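Local atomic coordinates of glycerophosphodiester phosphodiesterase (Parabacteroides distasonis, PDB entry 3NO3), a protein that belongs to the glycerophosphoryl diester phosphodiesterase family, folds as a TIM barrel and carries a bound magnesium ion held by acidic side chains. Residues V7-G12 against E28-I33; V49-H54 against K61-C66; L119-V124 against R148-S153. All blocks are in the same frame, centred on the assembly; numbering follows the deposited sequence.

Contact 1: residues V7-G12 against E28-I33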
loop_
_atom_site.group_PDB
_atom_site.type_symbol
_atom_site.label_atom_id
_atom_site.label_comp_id
_atom_site.label_asym_id
_atom_site.label_seq_id
_atom_site.Cartn_x
_atom_site.Cartn_y
_atom_site.Cartn_z
ATOM N N VAL A 7 4.391 -7.336 -8.876
ATOM C CA VAL A 7 5.231 -6.241 -8.367
ATOM C C VAL A 7 4.394 -5.023 -7.943
ATOM O O VAL A 7 3.581 -4.493 -8.743
ATOM C CB VAL A 7 6.253 -5.804 -9.407
ATOM C CG1 VAL A 7 7.197 -4.736 -8.777
ATOM C CG2 VAL A 7 7.062 -7.035 -9.927
ATOM N N ILE A 8 4.615 -4.596 -6.687
ATOM C CA ILE A 8 4.047 -3.376 -6.110
ATOM C C ILE A 8 5.163 -2.338 -5.905
ATOM O O ILE A 8 6.133 -2.582 -5.173
ATOM C CB ILE A 8 3.317 -3.670 -4.788
ATOM C CG1 ILE A 8 2.058 -4.470 -5.085
ATOM C CG2 ILE A 8 2.968 -2.371 -4.026
ATOM C CD1 ILE A 8 1.446 -5.178 -3.902
ATOM N N ALA A 9 5.016 -1.185 -6.569
ATOM C CA ALA A 9 5.892 -0.040 -6.408
ATOM C C ALA A 9 5.562 0.693 -5.121
ATOM O O ALA A 9 4.569 1.453 -5.054
ATOM C CB ALA A 9 5.764 0.912 -7.612
ATOM N N HIS A 10 6.397 0.464 -4.104
ATOM C CA HIS A 10 6.290 1.086 -2.788
ATOM C C HIS A 10 6.406 2.611 -2.939
ATOM O O HIS A 10 7.429 3.087 -3.466
ATOM C CB HIS A 10 7.474 0.609 -1.914
ATOM C CG HIS A 10 7.379 1.022 -0.472
ATOM N ND1 HIS A 10 8.396 1.680 0.196
ATOM C CD2 HIS A 10 6.416 0.769 0.452
ATOM C CE1 HIS A 10 8.046 1.828 1.463
ATOM N NE2 HIS A 10 6.837 1.318 1.636
ATOM N N ARG A 11 5.377 3.344 -2.486
ATOM C CA ARG A 11 5.285 4.837 -2.614
ATOM C C ARG A 11 5.272 5.309 -4.080
ATOM O O ARG A 11 5.650 6.435 -4.373
ATOM C CB ARG A 11 6.379 5.544 -1.797
ATOM C CG ARG A 11 6.334 5.114 -0.317
ATOM C CD ARG A 11 7.410 5.670 0.554
ATOM N NE ARG A 11 7.394 4.986 1.851
ATOM C CZ ARG A 11 8.253 5.221 2.860
ATOM N NH1 ARG A 11 9.188 6.157 2.795
ATOM N NH2 ARG A 11 8.143 4.534 3.967
ATOM N N GLY A 12 4.853 4.423 -4.978
ATOM C CA GLY A 12 4.970 4.606 -6.413
ATOM C C GLY A 12 6.376 4.430 -6.900
ATOM O O GLY A 12 7.289 4.139 -6.123
ATOM N N GLU A 28 2.287 7.850 -11.711
ATOM C CA GLU A 28 2.370 7.802 -13.184
ATOM C C GLU A 28 3.469 6.870 -13.661
ATOM O O GLU A 28 3.262 6.062 -14.580
ATOM C CB GLU A 28 2.613 9.195 -13.765
ATOM C CG GLU A 28 1.450 10.204 -13.613
ATOM C CD GLU A 28 1.811 11.638 -14.054
ATOM O OE1 GLU A 28 3.017 11.988 -14.129
ATOM O OE2 GLU A 28 0.870 12.432 -14.344
ATOM N N ARG A 29 4.633 6.966 -13.035
ATOM C CA ARG A 29 5.745 6.120 -13.414
ATOM C C ARG A 29 5.510 4.629 -13.080
ATOM O O ARG A 29 5.905 3.750 -13.874
ATOM C CB ARG A 29 7.051 6.645 -12.813
ATOM C CG ARG A 29 7.464 8.016 -13.330
ATOM C CD ARG A 29 8.047 8.027 -14.766
ATOM N NE ARG A 29 9.318 7.337 -14.820
ATOM C CZ ARG A 29 9.604 6.183 -15.431
ATOM N NH1 ARG A 29 8.729 5.515 -16.176
ATOM N NH2 ARG A 29 10.824 5.700 -15.306
ATOM N N ALA A 30 4.861 4.328 -11.959
ATOM C CA ALA A 30 4.427 2.930 -11.658
ATOM C C ALA A 30 3.542 2.339 -12.757
ATOM O O ALA A 30 3.746 1.191 -13.191
ATOM C CB ALA A 30 3.717 2.840 -10.311
ATOM N N SER A 31 2.584 3.131 -13.214
ATOM C CA SER A 31 1.751 2.788 -14.386
ATOM C C SER A 31 2.573 2.640 -15.651
ATOM O O SER A 31 2.380 1.655 -16.373
ATOM C CB SER A 31 0.645 3.832 -14.591
ATOM O OG SER A 31 -0.073 3.589 -15.800
ATOM N N GLU A 32 3.481 3.583 -15.913
ATOM C CA GLU A 32 4.319 3.571 -17.128
ATOM C C GLU A 32 5.171 2.294 -17.253
ATOM O O GLU A 32 5.301 1.727 -18.357
ATOM C CB GLU A 32 5.157 4.859 -17.235
ATOM C CG GLU A 32 5.841 5.074 -18.630
ATOM C CD GLU A 32 6.534 6.458 -18.809
ATOM O OE1 GLU A 32 6.911 7.031 -17.775
ATOM O OE2 GLU A 32 6.735 6.942 -19.993
ATOM N N ILE A 33 5.725 1.817 -16.140
ATOM C CA ILE A 33 6.464 0.530 -16.145
ATOM C C ILE A 33 5.596 -0.743 -16.130
ATOM O O ILE A 33 6.132 -1.837 -16.156
ATOM C CB ILE A 33 7.584 0.474 -15.065
ATOM C CG1 ILE A 33 7.027 0.387 -13.664
ATOM C CG2 ILE A 33 8.572 1.699 -15.233
ATOM C CD1 ILE A 33 8.072 0.091 -12.618
#

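Contact 2: residues V49-H54 against K61-C66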
loop_
_atom_site.group_PDB
_atom_site.type_symbol
_atom_site.label_atom_id
_atom_site.label_comp_id
_atom_site.label_asym_id
_atom_site.label_seq_id
_atom_site.Cartn_x
_atom_site.Cartn_y
_atom_site.Cartn_z
ATOM N N VAL A 49 -9.691 16.095 5.984
ATOM C CA VAL A 49 -9.231 16.010 4.603
ATOM C C VAL A 49 -8.198 14.884 4.526
ATOM O O VAL A 49 -7.289 14.777 5.375
ATOM C CB VAL A 49 -8.654 17.328 4.097
ATOM C CG1 VAL A 49 -8.124 17.192 2.616
ATOM C CG2 VAL A 49 -9.678 18.475 4.214
ATOM N N LEU A 50 -8.367 14.012 3.548
ATOM C CA LEU A 50 -7.436 12.913 3.341
ATOM C C LEU A 50 -6.307 13.402 2.430
ATOM O O LEU A 50 -6.562 13.914 1.366
ATOM C CB LEU A 50 -8.174 11.695 2.736
ATOM C CG LEU A 50 -9.166 11.011 3.709
ATOM C CD1 LEU A 50 -10.129 10.175 2.924
ATOM C CD2 LEU A 50 -8.406 10.143 4.746
ATOM N N VAL A 51 -5.073 13.188 2.854
ATOM C CA VAL A 51 -3.870 13.601 2.095
ATOM C C VAL A 51 -2.920 12.435 2.022
ATOM O O VAL A 51 -3.035 11.497 2.824
ATOM C CB VAL A 51 -3.188 14.821 2.754
ATOM C CG1 VAL A 51 -4.151 16.046 2.779
ATOM C CG2 VAL A 51 -2.706 14.485 4.221
ATOM N N VAL A 52 -1.935 12.539 1.122
ATOM C CA VAL A 52 -1.054 11.452 0.778
ATOM C C VAL A 52 0.376 11.824 1.165
ATOM O O VAL A 52 0.963 12.776 0.602
ATOM C CB VAL A 52 -1.131 11.104 -0.708
ATOM C CG1 VAL A 52 -0.203 9.919 -1.037
ATOM C CG2 VAL A 52 -2.547 10.730 -1.068
ATOM N N TYR A 53 0.912 11.109 2.162
ATOM C CA TYR A 53 2.283 11.356 2.673
ATOM C C TYR A 53 2.692 10.241 3.645
ATOM O O TYR A 53 1.838 9.720 4.372
ATOM C CB TYR A 53 2.368 12.740 3.381
ATOM C CG TYR A 53 3.784 13.259 3.510
ATOM C CD1 TYR A 53 4.456 13.787 2.409
ATOM C CD2 TYR A 53 4.467 13.185 4.717
ATOM C CE1 TYR A 53 5.743 14.250 2.499
ATOM C CE2 TYR A 53 5.785 13.675 4.837
ATOM C CZ TYR A 53 6.413 14.194 3.708
ATOM O OH TYR A 53 7.685 14.649 3.795
ATOM N N HIS A 54 3.969 9.823 3.631
ATOM C CA HIS A 54 4.395 8.716 4.484
ATOM C C HIS A 54 4.537 9.111 5.960
ATOM O O HIS A 54 3.901 8.509 6.833
ATOM C CB HIS A 54 5.709 8.073 4.042
ATOM C CG HIS A 54 6.293 7.176 5.100
ATOM N ND1 HIS A 54 5.647 6.040 5.563
ATOM C CD2 HIS A 54 7.429 7.287 5.836
ATOM C CE1 HIS A 54 6.380 5.480 6.514
ATOM N NE2 HIS A 54 7.464 6.222 6.700
ATOM N N LYS A 61 5.288 20.026 10.691
ATOM C CA LYS A 61 3.829 20.018 10.906
ATOM C C LYS A 61 3.326 18.597 11.099
ATOM O O LYS A 61 3.557 17.756 10.239
ATOM C CB LYS A 61 3.127 20.680 9.737
ATOM C CG LYS A 61 3.609 22.154 9.547
ATOM C CD LYS A 61 2.493 23.131 9.340
ATOM C CE LYS A 61 3.025 24.565 8.978
ATOM N NZ LYS A 61 2.030 25.375 8.136
ATOM N N HIS A 62 2.610 18.335 12.200
ATOM C CA HIS A 62 2.057 17.017 12.475
ATOM C C HIS A 62 0.741 16.924 11.775
ATOM O O HIS A 62 -0.234 17.635 12.184
ATOM C CB HIS A 62 1.902 16.806 13.990
ATOM C CG HIS A 62 1.236 15.523 14.349
ATOM N ND1 HIS A 62 -0.041 15.489 14.851
ATOM C CD2 HIS A 62 1.661 14.239 14.283
ATOM C CE1 HIS A 62 -0.390 14.226 15.068
ATOM N NE2 HIS A 62 0.618 13.445 14.716
ATOM N N ILE A 63 0.668 16.039 10.773
ATOM C CA ILE A 63 -0.401 16.100 9.746
ATOM C C ILE A 63 -1.784 15.908 10.367
ATOM O O ILE A 63 -2.687 16.664 10.099
ATOM C CB ILE A 63 -0.168 15.056 8.605
ATOM C CG1 ILE A 63 1.065 15.466 7.760
ATOM C CG2 ILE A 63 -1.412 14.924 7.698
ATOM C CD1 ILE A 63 1.524 14.364 6.811
ATOM N N GLN A 64 -1.903 14.926 11.257
ATOM C CA GLN A 64 -3.184 14.554 11.837
ATOM C C GLN A 64 -3.808 15.542 12.839
ATOM O O GLN A 64 -5.003 15.420 13.149
ATOM C CB GLN A 64 -3.112 13.129 12.403
ATOM C CG GLN A 64 -2.911 12.023 11.331
ATOM C CD GLN A 64 -2.678 10.667 11.957
ATOM O OE1 GLN A 64 -3.031 10.435 13.137
ATOM N NE2 GLN A 64 -2.094 9.759 11.185
ATOM N N SER A 65 -3.003 16.485 13.341
ATOM C CA SER A 65 -3.483 17.541 14.219
ATOM C C SER A 65 -3.510 18.887 13.542
ATOM O O SER A 65 -3.943 19.844 14.181
ATOM C CB SER A 65 -2.719 17.559 15.563
ATOM O OG SER A 65 -1.330 17.797 15.414
ATOM N N CYS A 66 -3.109 18.968 12.246
ATOM C CA CYS A 66 -3.052 20.239 11.536
ATOM C C CYS A 66 -4.282 20.318 10.615
ATOM O O CYS A 66 -4.754 19.305 10.141
ATOM C CB CYS A 66 -1.778 20.365 10.706
ATOM S SG CYS A 66 -0.393 20.833 11.723
#

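Contact 3: residues L119-V124 against R148-S153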
loop_
_atom_site.group_PDB
_atom_site.type_symbol
_atom_site.label_atom_id
_atom_site.label_comp_id
_atom_site.label_asym_id
_atom_site.label_seq_id
_atom_site.Cartn_x
_atom_site.Cartn_y
_atom_site.Cartn_z
ATOM N N LEU A 119 -14.063 7.466 6.010
ATOM C CA LEU A 119 -13.923 8.559 5.044
ATOM C C LEU A 119 -13.118 8.120 3.816
ATOM O O LEU A 119 -13.344 8.618 2.706
ATOM C CB LEU A 119 -13.357 9.828 5.675
ATOM C CG LEU A 119 -14.247 10.570 6.678
ATOM C CD1 LEU A 119 -13.428 11.646 7.438
ATOM C CD2 LEU A 119 -15.430 11.224 6.065
ATOM N N SER A 120 -12.148 7.221 4.024
ATOM C CA SER A 120 -11.369 6.640 2.944
ATOM C C SER A 120 -12.256 5.841 1.996
ATOM O O SER A 120 -12.245 6.075 0.788
ATOM C CB SER A 120 -10.260 5.718 3.471
ATOM O OG SER A 120 -9.232 6.436 4.123
ATOM N N VAL A 121 -13.108 4.991 2.557
ATOM C CA VAL A 121 -14.028 4.189 1.760
ATOM C C VAL A 121 -15.027 5.057 0.981
ATOM O O VAL A 121 -15.228 4.815 -0.204
ATOM C CB VAL A 121 -14.815 3.182 2.662
ATOM C CG1 VAL A 121 -16.047 2.561 1.904
ATOM C CG2 VAL A 121 -13.805 2.126 3.187
ATOM N N GLN A 122 -15.516 6.124 1.604
ATOM C CA GLN A 122 -16.404 7.088 0.957
ATOM C C GLN A 122 -15.747 7.818 -0.234
ATOM O O GLN A 122 -16.369 7.970 -1.291
ATOM C CB GLN A 122 -16.955 8.080 1.995
ATOM C CG GLN A 122 -17.985 7.399 2.938
ATOM C CD GLN A 122 -18.465 8.264 4.052
ATOM O OE1 GLN A 122 -17.967 9.367 4.271
ATOM N NE2 GLN A 122 -19.467 7.771 4.781
HETATM N N MSE A 123 -14.510 8.230 -0.068
HETATM C CA MSE A 123 -13.769 8.881 -1.138
HETATM C C MSE A 123 -13.500 7.926 -2.303
HETATM O O MSE A 123 -13.744 8.290 -3.469
HETATM C CB MSE A 123 -12.467 9.435 -0.630
HETATM C CG MSE A 123 -11.603 10.171 -1.709
HETATM SE SE MSE A 123 -12.461 11.724 -2.442
HETATM C CE MSE A 123 -12.197 12.860 -0.889
ATOM N N VAL A 124 -13.027 6.715 -1.989
ATOM C CA VAL A 124 -12.763 5.675 -2.998
ATOM C C VAL A 124 -14.033 5.368 -3.775
ATOM O O VAL A 124 -14.002 5.292 -5.017
ATOM C CB VAL A 124 -12.108 4.423 -2.370
ATOM C CG1 VAL A 124 -12.027 3.250 -3.384
ATOM C CG2 VAL A 124 -10.676 4.799 -1.881
ATOM N N ARG A 148 -15.334 -4.489 7.658
ATOM C CA ARG A 148 -16.762 -4.323 7.951
ATOM C C ARG A 148 -17.482 -3.539 6.846
ATOM O O ARG A 148 -18.550 -3.936 6.412
ATOM C CB ARG A 148 -16.962 -3.580 9.289
ATOM C CG ARG A 148 -18.415 -3.483 9.745
ATOM C CD ARG A 148 -18.549 -2.617 11.006
ATOM N NE ARG A 148 -18.438 -1.184 10.741
ATOM C CZ ARG A 148 -19.397 -0.405 10.214
ATOM N NH1 ARG A 148 -20.578 -0.895 9.828
ATOM N NH2 ARG A 148 -19.172 0.911 10.050
ATOM N N LEU A 149 -16.883 -2.447 6.406
ATOM C CA LEU A 149 -17.475 -1.592 5.395
ATOM C C LEU A 149 -17.421 -2.198 3.994
ATOM O O LEU A 149 -18.340 -1.967 3.206
ATOM C CB LEU A 149 -16.772 -0.232 5.349
ATOM C CG LEU A 149 -17.040 0.687 6.531
ATOM C CD1 LEU A 149 -16.180 1.853 6.425
ATOM C CD2 LEU A 149 -18.547 1.143 6.566
ATOM N N CYS A 150 -16.348 -2.941 3.696
ATOM C CA CYS A 150 -16.092 -3.477 2.379
ATOM C C CYS A 150 -15.788 -4.972 2.449
ATOM O O CYS A 150 -14.636 -5.402 2.202
ATOM C CB CYS A 150 -14.937 -2.752 1.723
ATOM S SG CYS A 150 -15.246 -1.001 1.509
ATOM N N PRO A 151 -16.817 -5.773 2.733
ATOM C CA PRO A 151 -16.557 -7.206 2.817
ATOM C C PRO A 151 -16.033 -7.904 1.567
ATOM O O PRO A 151 -15.528 -9.003 1.739
ATOM C CB PRO A 151 -17.909 -7.809 3.244
ATOM C CG PRO A 151 -18.914 -6.764 2.961
ATOM C CD PRO A 151 -18.255 -5.441 2.890
ATOM N N LYS A 152 -16.173 -7.315 0.367
ATOM C CA LYS A 152 -15.655 -7.884 -0.877
ATOM C C LYS A 152 -14.335 -7.286 -1.299
ATOM O O LYS A 152 -13.809 -7.704 -2.327
ATOM C CB LYS A 152 -16.656 -7.717 -2.054
ATOM C CG LYS A 152 -18.116 -8.198 -1.832
ATOM C CD LYS A 152 -18.242 -9.561 -1.124
ATOM N N SER A 153 -13.798 -6.308 -0.553
ATOM C CA SER A 153 -12.513 -5.688 -0.893
ATOM C C SER A 153 -11.336 -6.467 -0.278
ATOM O O SER A 153 -11.506 -7.267 0.641
ATOM C CB SER A 153 -12.451 -4.236 -0.418
ATOM O OG SER A 153 -13.378 -3.448 -1.135
#

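Contact 1: residues V7-G12 against E28-I33
Gly12 and Ala30 bring the two backbones nearest, their CA atoms 5.5 Å apart, where the end of strand 6-9 turns into a loop beside helix 24-32. The contact is small and wholly apolar: the methyl groups of Ala9 and Ala30 point at each other and meet at 3.9 Å between the two CB atoms. With no longer side chain standing between them, helix and strand can come close together here. The same Ala30 methyl also reaches the backbone of the turn, its CB lying 4.5 Å from CA of Gly12. A type II turn from Ala9 to Gly12 swings the chain round after the strand, closed by the bond from Gly12 N to Ala9 O (3.0 Å), and it brings Gly12 back against the helix.

On the helix, Arg29 leads away from the strand and forms a salt bridge with Glu32, NH1 to OE1 at 2.9 Å; the bond is bent (133°) and meets the carboxylate from above its plane.

Strand 6-9, helix 24-32 and strand 37-44 form a beta-alpha-beta unit of the barrel, so the alanine pair ties a strand to the helix that follows it. Ala30 also touches Ser38 of strand 37-44, while Val7 and Ile33 both pack on Pro226 of helix 226-236.

Contact 2: residues V49-H54 against K61-C66
Ile63 reaches across to strand 50-52 and the residue just past its end with two of its carbons, and these carry the whole contact. Its CG2 meets CG2 of Val51 at 3.7 Å, the two side chains crossing at a slant. Its CD1 goes to Tyr53, 3.8 Å from the ring atom CD2 and 3.9 Å from CB, so that this methyl nestles where the ring joins its stem. Tyr53 and Ile63 run at about a right angle to each other. The torsions of Ile63 explain the double grip: CG2 lies opposite the backbone N while CG1 is turned opposite the carbonyl carbon (chi1 -69°), and the extended second torsion (168°) carries CD1 on to the tyrosine. Val51 presents the branch that sits between its backbone N and carbonyl carbon.

The two segments are not paired as strands, for their nearest CA atoms, those of Val51 and Ile63, are 8.8 Å apart and side chains alone bridge them. Strand 50-52 lies antiparallel to strand 37-44 of the barrel sheet, whereas strand 61-62 makes a small two-stranded sheet with 57-58; the isoleucine thus fastens an excursion of the chain to the barrel. Ile58, Leu71 and His43 also touch Ile63, and Tyr68 of helix 68-71 touches Val51.

The tight packing ends beyond Ile63. The short 3-10 segment 63-65 that starts at this residue ends at the exposed Ser65, and contacts become polar: His62 ND1 and Ser65 OG share a local, nearly straight hydrogen bond of 2.7 Å (169°), away from the apolar patch. Gln64, although buried, turns to other partners, its NE2 bonding to His43 and to the carbonyl of Ser106.

Contact 3: residues L119-V124 against R148-S153
Two consecutive helices on the outer layer of the barrel meet here, Val121 of helix 110-126 lying against Leu149, the last residue of helix 140-149, and Cys150 just after it. The valine is the sole residue of its segment to make the contact, and both of its methyls take part. CG1 lies 3.7 Å from SG of Cys150, and CG2 is almost as near to that sulfur, at 3.8 Å, so the thiol sits across the fork of the valine. CG2 also meets CD1 of Leu149 at 4.0 Å, where the two side chains pass at a slant. With chi1 at 166°, Val121 has CG1 opposite its backbone N and CG2 opposite its carbonyl carbon, which spreads both branches toward the neighbouring helix end.

In the TIM-barrel arrangement, helix 110-126 follows strand 99-104 and helix 140-149 follows strand 133-137, so the contact joins adjacent helices of the ring around the sheet. Van der Waals packing alone links the segments, with the closest CA atoms, those of Val121 and Leu149, 7.6 Å apart.

Cys150 is the first residue to leave the helical conformation. From it a type I turn runs to Ser153, closed by Ser153 N to Cys150 O at 3.0 Å, and leads the chain toward strand 155-157. Phe146 of helix 140-149 and, from the barrel wall, Tyr135 of strand 133-137 also pack on Val121, while the exposed Arg148 pairs with Glu145 on its own helix.

Overall arrangement
Along the chain the three contacts follow one another without overlap, and their centres lie 20 to 23 Å apart within one TIM barrel. Contacts 1 and 2 share the main sheet and lie toward the magnesium site of Glu39, Asp41 and Glu103, whereas contact 3 belongs to the outer helical layer; together they tie both the surroundings of the metal and the helical ring to the barrel. Contacts 1 and 2 touch where Arg11 NH2 comes 3.2 Å from His54 CE1. Contacts 2 and 3 meet through Leu50, whose CD1 packs on the backbone of Leu119 and Ser120. Contact 2 therefore touches both others, whereas contacts 1 and 3 stay about 13 Å apart at their nearest atoms.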